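Local coordinates for protein NanS-p (PDB 6YP6) that probably serves carbohydrate binding in a conserved carbohydrate esterase encoded by a Shiga toxin-carrying phage, at residues W152-F157 / V170-D175. Numbering follows the deposited sequence.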
loop_
_atom_site.group_PDB
_atom_site.type_symbol
_atom_site.label_atom_id
_atom_site.label_comp_id
_atom_site.label_asym_id
_atom_site.label_seq_id
_atom_site.Cartn_x
_atom_site.Cartn_y
_atom_site.Cartn_z
ATOM N N TRP A 152 3.998 -0.692 15.756
ATOM C CA TRP A 152 4.176 0.050 14.521
ATOM C C TRP A 152 5.188 -0.638 13.612
ATOM O O TRP A 152 6.200 -1.188 14.068
ATOM C CB TRP A 152 4.644 1.479 14.825
ATOM C CG TRP A 152 3.572 2.348 15.369
ATOM C CD1 TRP A 152 3.336 2.661 16.673
ATOM C CD2 TRP A 152 2.560 3.008 14.608
ATOM N NE1 TRP A 152 2.233 3.485 16.768
ATOM C CE2 TRP A 152 1.738 3.703 15.510
ATOM C CE3 TRP A 152 2.260 3.066 13.246
ATOM C CZ2 TRP A 152 0.640 4.450 15.091
ATOM C CZ3 TRP A 152 1.174 3.802 12.845
ATOM C CH2 TRP A 152 0.377 4.490 13.759
ATOM N N HIS A 153 4.922 -0.548 12.307
ATOM C CA HIS A 153 5.793 -1.059 11.261
ATOM C C HIS A 153 5.868 -0.048 10.130
ATOM O O HIS A 153 4.973 0.789 9.966
ATOM C CB HIS A 153 5.286 -2.402 10.724
ATOM C CG HIS A 153 5.293 -3.461 11.768
ATOM N ND1 HIS A 153 6.435 -4.136 12.128
ATOM C CD2 HIS A 153 4.322 -3.891 12.604
ATOM C CE1 HIS A 153 6.158 -4.954 13.129
ATOM N NE2 HIS A 153 4.877 -4.838 13.421
ATOM N N THR A 154 6.925 -0.160 9.337
ATOM C CA THR A 154 7.053 0.617 8.123
ATOM C C THR A 154 7.223 -0.309 6.932
ATOM O O THR A 154 7.830 -1.384 7.026
ATOM C CB THR A 154 8.226 1.612 8.190
ATOM O OG1 THR A 154 9.461 0.903 8.342
ATOM C CG2 THR A 154 8.043 2.573 9.341
ATOM N N LEU A 155 6.681 0.128 5.799
ATOM C CA LEU A 155 6.789 -0.617 4.559
ATOM C C LEU A 155 7.061 0.382 3.451
ATOM O O LEU A 155 6.371 1.399 3.363
ATOM C CB LEU A 155 5.483 -1.372 4.282
ATOM C CG LEU A 155 5.421 -2.160 2.976
ATOM C CD1 LEU A 155 6.485 -3.233 2.929
ATOM C CD2 LEU A 155 4.032 -2.786 2.806
ATOM N N ALA A 156 8.036 0.111 2.605
ATOM C CA ALA A 156 8.287 0.946 1.445
ATOM C C ALA A 156 8.615 0.051 0.265
ATOM O O ALA A 156 9.053 -1.096 0.428
ATOM C CB ALA A 156 9.401 1.960 1.689
ATOM N N PHE A 157 8.403 0.606 -0.926
ATOM C CA PHE A 157 8.751 -0.027 -2.195
ATOM C C PHE A 157 9.605 0.986 -2.934
ATOM O O PHE A 157 9.112 2.048 -3.316
ATOM C CB PHE A 157 7.489 -0.390 -2.965
ATOM C CG PHE A 157 6.639 -1.362 -2.219
ATOM C CD1 PHE A 157 6.899 -2.719 -2.298
ATOM C CD2 PHE A 157 5.638 -0.929 -1.377
ATOM C CE1 PHE A 157 6.149 -3.631 -1.580
ATOM C CE2 PHE A 157 4.874 -1.837 -0.668
ATOM C CZ PHE A 157 5.139 -3.194 -0.766
ATOM N N VAL A 170 11.174 -2.542 1.440
ATOM C CA VAL A 170 11.892 -2.122 2.637
ATOM C C VAL A 170 10.947 -2.359 3.805
ATOM O O VAL A 170 9.881 -1.731 3.887
ATOM C CB VAL A 170 12.349 -0.659 2.569
ATOM C CG1 VAL A 170 13.321 -0.384 3.696
ATOM C CG2 VAL A 170 12.984 -0.346 1.218
ATOM N N ILE A 171 11.307 -3.281 4.685
ATOM C CA ILE A 171 10.438 -3.783 5.738
ATOM C C ILE A 171 11.059 -3.375 7.066
ATOM O O ILE A 171 12.162 -3.817 7.411
ATOM C CB ILE A 171 10.248 -5.303 5.619
ATOM C CG1 ILE A 171 9.492 -5.614 4.316
ATOM C CG2 ILE A 171 9.520 -5.862 6.822
ATOM C CD1 ILE A 171 9.461 -7.082 3.933
ATOM N N ASP A 172 10.374 -2.498 7.799
ATOM C CA ASP A 172 10.895 -1.997 9.074
ATOM C C ASP A 172 12.332 -1.494 8.925
ATOM O O ASP A 172 13.196 -1.734 9.772
ATOM C CB ASP A 172 10.746 -3.043 10.177
ATOM C CG ASP A 172 9.302 -3.225 10.610
ATOM O OD1 ASP A 172 8.508 -2.292 10.425
ATOM O OD2 ASP A 172 8.967 -4.288 11.157
ATOM N N GLY A 173 12.583 -0.772 7.832
ATOM C CA GLY A 173 13.858 -0.112 7.622
ATOM C C GLY A 173 14.948 -0.968 7.026
ATOM O O GLY A 173 16.080 -0.487 6.888
ATOM N N GLN A 174 14.657 -2.210 6.664
ATOM C CA GLN A 174 15.655 -3.096 6.087
ATOM C C GLN A 174 15.165 -3.643 4.762
ATOM O O GLN A 174 14.050 -4.153 4.667
ATOM C CB GLN A 174 15.947 -4.239 7.050
ATOM C CG GLN A 174 17.118 -5.074 6.682
ATOM C CD GLN A 174 17.556 -5.928 7.851
ATOM O OE1 GLN A 174 17.916 -5.412 8.910
ATOM N NE2 GLN A 174 17.497 -7.238 7.678
ATOM N N ASP A 175 16.016 -3.553 3.750
ATOM C CA ASP A 175 15.657 -4.100 2.454
ATOM C C ASP A 175 15.354 -5.591 2.559
ATOM O O ASP A 175 16.071 -6.355 3.223
ATOM C CB ASP A 175 16.790 -3.953 1.439
ATOM C CG ASP A 175 16.993 -2.539 0.939
ATOM O OD1 ASP A 175 16.213 -1.621 1.312
ATOM O OD2 ASP A 175 17.957 -2.362 0.141
HETATM O O HOH W 1 10.515 0.191 5.919
#
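A type I' beta turn, Ile-171 to Gln-174, meets strand 152-159 where the Asp-172 carboxylate holds the ring of His-153 and the backbone N-H of Thr-154. OD2 of Asp-172 accepts a hydrogen bond from the N-H of His-153 ND1 at 2.7 Å. This His-carboxylate bond is nearly straight, 163° at the hydrogen, and uses the syn lone pair. The oxygen sits at the ring edge, and ring and carboxylate planes are only 24° apart. The other oxygen, OD1, accepts a hydrogen bond from Thr-154 N at 2.9 Å, nearly along its C-O axis. Asp-172 CG lies anti to its own carbonyl carbon (chi1 -72°), which turns the carboxylate back to the strand. Asp-149 binds the NE2 side of the same imidazole, so both ring nitrogens are held and its rotation is fixed.

The contact is part of an antiparallel sheet, in which strand 152-159 lies between 71-79 and 166-171. Asp-172 N returns a bond to Thr-154 O at 2.9 Å. Further along, Ala-156 and Val-170 form a hydrogen-bonded pair, with N to O distances of 2.9 Å from Ala-156 N to Val-170 O and 2.8 Å from Val-170 N to Ala-156 O. Their CB atoms touch on one face. On the other, Leu-155 CD1 rests against Ile-171 CG1 at 4.1 Å, the two side chains side by side; Phe-145 of strand 140-147 packs on both. A water lies 2.7 Å from Thr-154 OG1. It also accepts a hydrogen bond from Gly-173 N and donates weakly to Val-170 O, tying the turn to the strand.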